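Local coordinates for protein carbamate kinase (Mycoplasma penetrans, PDB 4AXS) that probably acts as a carbamate kinase, transferring a phosphoryl group between carbamoyl phosphate and ADP to yield ATP in the arginine deiminase pathway, at residues A[318-322]-A[323-327]; A[55-59]-A[60-64]; A[187-190]-A[191-195]. All blocks are in the same frame, centred on the assembly; numbering follows the deposited sequence.

Interaction 1 (A[318-322]-A[323-327])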
# COMPACT_ATOMS: atom_id res chain seq x y z
N VAL A 318 -16.29 -22.04 5.20
CA VAL A 318 -14.87 -22.26 4.95
C VAL A 318 -14.14 -22.98 6.08
O VAL A 318 -13.12 -23.62 5.85
CB VAL A 318 -14.15 -20.95 4.61
CG1 VAL A 318 -14.46 -19.87 5.65
CG2 VAL A 318 -12.65 -21.19 4.50
N GLU A 319 -14.64 -22.87 7.31
CA GLU A 319 -14.08 -23.67 8.39
C GLU A 319 -14.52 -25.14 8.22
O GLU A 319 -13.73 -26.06 8.45
CB GLU A 319 -14.48 -23.13 9.77
CG GLU A 319 -15.89 -22.57 9.87
CD GLU A 319 -15.94 -21.08 9.65
OE1 GLU A 319 -15.40 -20.34 10.50
OE2 GLU A 319 -16.51 -20.63 8.63
N ASP A 320 -15.77 -25.34 7.82
CA ASP A 320 -16.23 -26.67 7.44
C ASP A 320 -15.33 -27.20 6.34
O ASP A 320 -14.87 -28.35 6.37
CB ASP A 320 -17.67 -26.64 6.93
CG ASP A 320 -18.69 -26.44 8.03
OD1 ASP A 320 -19.07 -27.44 8.68
OD2 ASP A 320 -19.12 -25.28 8.25
N ALA A 321 -15.08 -26.33 5.36
CA ALA A 321 -14.38 -26.70 4.14
C ALA A 321 -13.01 -27.28 4.44
O ALA A 321 -12.55 -28.19 3.75
CB ALA A 321 -14.25 -25.50 3.22
N LEU A 322 -12.36 -26.75 5.47
CA LEU A 322 -11.04 -27.21 5.86
C LEU A 322 -11.07 -28.59 6.49
O LEU A 322 -10.03 -29.14 6.86
CB LEU A 322 -10.40 -26.22 6.83
CG LEU A 322 -9.84 -24.99 6.12
CD1 LEU A 322 -10.33 -23.74 6.82
CD2 LEU A 322 -8.32 -25.06 6.06
N LYS A 323 -12.27 -29.16 6.60
CA LYS A 323 -12.43 -30.49 7.15
C LYS A 323 -13.31 -31.38 6.27
O LYS A 323 -14.12 -32.16 6.77
CB LYS A 323 -12.98 -30.42 8.58
CG LYS A 323 -11.88 -30.15 9.59
CD LYS A 323 -10.64 -30.96 9.23
CE LYS A 323 -9.52 -30.77 10.23
NZ LYS A 323 -8.36 -31.65 9.88
N GLY A 324 -13.14 -31.25 4.96
CA GLY A 324 -13.82 -32.10 4.01
C GLY A 324 -15.33 -31.89 3.94
O GLY A 324 -15.97 -32.29 2.97
N LEU A 325 -15.88 -31.25 4.96
CA LEU A 325 -17.33 -31.11 5.10
C LEU A 325 -17.96 -30.21 4.04
O LEU A 325 -19.16 -30.28 3.82
CB LEU A 325 -17.70 -30.62 6.50
CG LEU A 325 -17.09 -31.37 7.69
CD1 LEU A 325 -17.90 -31.12 8.96
CD2 LEU A 325 -16.98 -32.87 7.41
N SER A 326 -17.16 -29.37 3.39
CA SER A 326 -17.67 -28.59 2.26
C SER A 326 -16.57 -28.30 1.25
O SER A 326 -15.39 -28.64 1.46
CB SER A 326 -18.36 -27.31 2.72
OG SER A 326 -19.23 -26.79 1.72
N GLY A 327 -16.95 -27.69 0.13
CA GLY A 327 -15.98 -27.30 -0.87
C GLY A 327 -15.26 -28.44 -1.56
O GLY A 327 -15.46 -29.62 -1.24

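Interaction 2 (A[55-59]-A[60-64])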
# COMPACT_ATOMS: atom_id res chain seq x y z
N ALA A 55 -8.73 -14.63 11.65
CA ALA A 55 -8.34 -14.60 13.05
C ALA A 55 -8.36 -16.01 13.63
O ALA A 55 -7.37 -16.46 14.22
CB ALA A 55 -9.25 -13.68 13.83
N ALA A 56 -9.48 -16.72 13.44
CA ALA A 56 -9.70 -18.03 14.07
C ALA A 56 -8.66 -19.09 13.72
O ALA A 56 -8.38 -19.98 14.53
CB ALA A 56 -11.10 -18.55 13.78
N LEU A 57 -8.09 -19.01 12.52
CA LEU A 57 -7.06 -19.96 12.10
C LEU A 57 -5.75 -19.65 12.81
O LEU A 57 -5.01 -20.57 13.19
CB LEU A 57 -6.86 -19.91 10.59
CG LEU A 57 -8.05 -20.31 9.70
CD1 LEU A 57 -7.72 -20.09 8.25
CD2 LEU A 57 -8.45 -21.77 9.94
N ILE A 58 -5.47 -18.36 12.98
CA ILE A 58 -4.26 -17.92 13.67
C ILE A 58 -4.28 -18.47 15.10
O ILE A 58 -3.22 -18.65 15.72
CB ILE A 58 -4.18 -16.40 13.75
CG1 ILE A 58 -4.40 -15.76 12.38
CG2 ILE A 58 -2.84 -15.99 14.34
CD1 ILE A 58 -3.33 -16.10 11.37
N GLN A 59 -5.48 -18.71 15.61
CA GLN A 59 -5.66 -19.43 16.86
C GLN A 59 -5.42 -20.94 16.91
O GLN A 59 -4.81 -21.45 17.85
CB GLN A 59 -7.13 -19.43 17.28
CG GLN A 59 -7.61 -18.14 17.89
CD GLN A 59 -8.92 -18.34 18.64
OE1 GLN A 59 -9.35 -17.47 19.40
NE2 GLN A 59 -9.56 -19.49 18.42
N GLU A 60 -5.91 -21.63 15.89
CA GLU A 60 -5.67 -23.07 15.72
C GLU A 60 -4.20 -23.40 15.48
O GLU A 60 -3.84 -24.58 15.35
CB GLU A 60 -6.46 -23.62 14.53
CG GLU A 60 -7.88 -24.08 14.84
CD GLU A 60 -8.87 -22.93 14.99
OE1 GLU A 60 -8.68 -22.09 15.90
OE2 GLU A 60 -9.84 -22.88 14.20
N GLY A 61 -3.37 -22.36 15.45
CA GLY A 61 -1.93 -22.55 15.32
C GLY A 61 -1.42 -22.36 13.91
O GLY A 61 -0.21 -22.46 13.66
N HIS A 62 -2.34 -22.09 12.99
CA HIS A 62 -1.98 -21.90 11.58
C HIS A 62 -1.33 -20.54 11.28
O HIS A 62 -1.61 -19.54 11.95
CB HIS A 62 -3.20 -22.09 10.68
CG HIS A 62 -3.85 -23.42 10.84
ND1 HIS A 62 -3.28 -24.59 10.38
CD2 HIS A 62 -5.04 -23.78 11.39
CE1 HIS A 62 -4.08 -25.61 10.65
NE2 HIS A 62 -5.15 -25.14 11.27
N GLU A 63 -0.46 -20.53 10.27
CA GLU A 63 0.05 -19.31 9.68
C GLU A 63 -0.84 -18.97 8.49
O GLU A 63 -0.92 -19.74 7.54
CB GLU A 63 1.48 -19.51 9.18
CG GLU A 63 2.47 -20.09 10.19
CD GLU A 63 3.58 -20.88 9.51
OE1 GLU A 63 3.32 -22.04 9.11
OE2 GLU A 63 4.70 -20.35 9.37
N VAL A 64 -1.52 -17.82 8.54
CA VAL A 64 -2.37 -17.39 7.43
C VAL A 64 -1.74 -16.24 6.66
O VAL A 64 -1.61 -15.13 7.18
CB VAL A 64 -3.79 -16.95 7.90
CG1 VAL A 64 -4.66 -16.58 6.70
CG2 VAL A 64 -4.46 -18.04 8.74

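Interaction 3 (A[187-190]-A[191-195])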
# COMPACT_ATOMS: atom_id res chain seq x y z
N PRO A 187 2.50 -14.76 -13.58
CA PRO A 187 3.31 -14.26 -12.47
C PRO A 187 4.53 -15.12 -12.14
O PRO A 187 4.37 -16.22 -11.62
CB PRO A 187 2.34 -14.31 -11.29
CG PRO A 187 0.99 -14.49 -11.89
CD PRO A 187 1.21 -15.28 -13.11
N VAL A 188 5.74 -14.60 -12.40
CA VAL A 188 6.97 -15.34 -12.12
C VAL A 188 7.60 -15.05 -10.75
O VAL A 188 8.17 -15.94 -10.12
CB VAL A 188 7.99 -15.15 -13.25
CG1 VAL A 188 7.29 -15.36 -14.59
CG2 VAL A 188 8.58 -13.78 -13.20
N ASP A 189 7.50 -13.81 -10.29
CA ASP A 189 7.73 -13.52 -8.87
C ASP A 189 7.38 -12.10 -8.44
O ASP A 189 6.55 -11.45 -9.05
CB ASP A 189 9.14 -13.91 -8.38
CG ASP A 189 10.22 -13.07 -8.99
OD1 ASP A 189 10.16 -12.87 -10.22
OD2 ASP A 189 11.12 -12.62 -8.24
N PHE A 190 8.01 -11.64 -7.36
CA PHE A 190 7.51 -10.46 -6.68
C PHE A 190 8.63 -9.69 -6.00
O PHE A 190 9.55 -10.28 -5.46
CB PHE A 190 6.44 -10.86 -5.66
CG PHE A 190 5.49 -11.92 -6.18
CD1 PHE A 190 4.41 -11.56 -6.99
CD2 PHE A 190 5.67 -13.26 -5.87
CE1 PHE A 190 3.53 -12.53 -7.47
CE2 PHE A 190 4.78 -14.25 -6.36
CZ PHE A 190 3.72 -13.87 -7.16
N ILE A 191 8.53 -8.37 -6.02
CA ILE A 191 9.63 -7.52 -5.59
C ILE A 191 10.25 -7.84 -4.22
O ILE A 191 11.46 -7.76 -4.05
CB ILE A 191 9.28 -6.02 -5.70
CG1 ILE A 191 9.35 -5.60 -7.17
CG2 ILE A 191 10.25 -5.17 -4.88
CD1 ILE A 191 9.79 -4.15 -7.38
N GLY A 192 9.44 -8.22 -3.24
CA GLY A 192 10.00 -8.47 -1.92
C GLY A 192 9.78 -9.86 -1.35
O GLY A 192 9.90 -10.04 -0.13
N ILE A 193 9.47 -10.83 -2.22
CA ILE A 193 9.14 -12.17 -1.77
C ILE A 193 10.13 -12.61 -0.72
O ILE A 193 9.75 -13.04 0.36
CB ILE A 193 9.20 -13.20 -2.91
CG1 ILE A 193 9.76 -12.56 -4.17
CG2 ILE A 193 7.82 -13.81 -3.16
CD1 ILE A 193 10.28 -13.53 -5.19
N ASP A 194 11.41 -12.47 -1.05
CA ASP A 194 12.45 -12.81 -0.09
C ASP A 194 12.12 -12.29 1.30
O ASP A 194 12.04 -13.06 2.25
CB ASP A 194 13.80 -12.32 -0.58
CG ASP A 194 14.52 -13.36 -1.40
OD1 ASP A 194 14.31 -14.55 -1.11
OD2 ASP A 194 15.28 -13.02 -2.34
N ALA A 195 11.88 -10.98 1.40
CA ALA A 195 11.56 -10.35 2.68
C ALA A 195 10.16 -10.70 3.18
O ALA A 195 9.93 -10.82 4.38
CB ALA A 195 11.72 -8.83 2.59

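Interaction 1 (A[318-322]-A[323-327])
Asp320 and Leu325 meet where the chain leaves the short helix 318-321 and doubles back. Their side chains cross at about a right angle. CB of Asp320 lies 4.0 Å from CB of Leu325. Beyond this, OD1 of Asp320 comes within 3.9 Å of methyl CD1 of Leu325. In each residue CG sits anti to the carbonyl carbon and beside the backbone N, with chi1 at -74° in Asp320 and -50° in Leu325. That choice sets the carboxylate and the isobutyl branch next to each other, in van der Waals contact only.

Lys323 behaves differently. Its CG, set by chi1 (-81°), lies 3.4 Å from O of Leu322, and the bend at chi2 then carries CD along the same oxygen. Past the bend the chain runs extended, and its amino end leads away from the helix. Ala321 meets Ser326 through its CA, in a CA-H...O contact of 3.5 Å with O of Ser326. Its CB packs against Ile311 and Ala313 of strand 309-313, while Leu322 leans on Leu57 of helix 48-59. Glu319 points away from the turn and forms a salt bridge with Lys53.

The backbone closes the helix. Lys323 N donates to Asp320 O at 2.7 Å. Leu325 N also reaches Asp320 O, but this bond is weak and the place of Leu325 N is uncertain. Gly324 N bonds weakly to Ala321 O at 3.3 Å. With Gly324 at positive phi, the pattern is consistent with a Schellman motif.

The chemistry implies a helix end held mainly by one good backbone bond to the Asp320 carbonyl. The side chains add dispersion contacts, and across the turn no charge meets an opposite charge.

Interaction 2 (A[55-59]-A[60-64])
His62 turns the edge of its imidazole toward Leu57. The carbonyl O of Leu57 lies near the ring plane, 3.7 Å from CD2 of His62. One face of the ring has O of Glu60 4.1 Å above it, displaced toward the rim. The other flat pair is the Gln59 amide and the Glu60 carboxylate, whose planes are 64° apart. NE2 of Gln59 stands 3.7 Å from OE1 of Glu60. The Glu60 chain bends at chi2 (77°), which folds its carboxylate back over the last turn of the helix, toward Ala56.

Glu60 N donates to Ala56 O at 3.3 Å, a bond of the helical pattern. His62 N then reaches back to Leu57 O at 3.1 Å. This six-to-one bond, with Gly61 at positive phi, is the kind found in Schellman-type helix ends. It terminates helix 48-59 and starts the chain toward strand 64-68. That strand lies parallel to strand 27-31, so the helix belongs to a beta-alpha-beta crossover of the amino acid kinase fold.

Val64 points back at the helix and packs against its last turn. Its CG2 touches CD1 of Ile58 at 3.5 Å and CB of Leu57 at 3.6 Å, crossing both side chains at about a right angle. Leu57 and Val64 also both rest on Ile29, while Ile58 packs on Leu119 of helix 96-121.

Interaction 3 (A[187-190]-A[191-195])
Phe190 carries CG beside its backbone N and anti to the carbonyl carbon. This chi1 of -41° places the ring beside Ile193, and its CD2 edge is the part that meets it. Ile193 is modelled with chi1 at 7°, close to eclipsed. Its CG1 then falls too near the Phe190 carbonyl oxygen, so this rotamer is doubtful. As modelled, CG2 of Ile193 lies near the ring plane, 3.5 Å from CD2 of Phe190, but its place depends on the same torsion. The two side chains cross at about a right angle. OD2 of Asp189 is 3.3 Å from CD1 of Ile193, a contact that rests on the same uncertain rotamer.

Ile193 N donates to Phe190 O over 3.3 Å, nearly straight at hydrogen, although the place of that oxygen is not certain. The bond closes a type I beta turn from Phe190 to Ile193.

The ring of Phe190 is buried against Lys238 and Ile239 of helix 232-242, and Ile193 packs on Ala242 of the same helix. On the turn, Ile191 meets Val128 of the second subunit.

Before the turn, Val188 and Asp189 both face Ile136 in a classic beta bulge. After it, Gly192 takes the N-cap position of helix 193-201. The whole is a strand-turn-helix junction, at what is within this chain an edge strand of the four-stranded mixed sheet, and beside the dimer interface.

Overall arrangement
Along the chain the order is interaction 2, interaction 3, interaction 1. Interactions 1 and 2 are close neighbours, with centres about 15 Å apart. They touch through Leu322 and Leu57, whose CD1 and CD2 atoms, respectively, are 4.1 Å apart. Both are ends of helices leading into strands of the same five-stranded sheet, 328-330 and 64-68, its two outermost strands within this chain. Interaction 3 stands apart, its centre about 24 Å from that of interaction 2 and 30 Å from that of interaction 1. It belongs to the four-stranded sheet and starts a helix instead of ending one. Thus two contacts shape connections of one sheet, and the third lies where the second subunit packs.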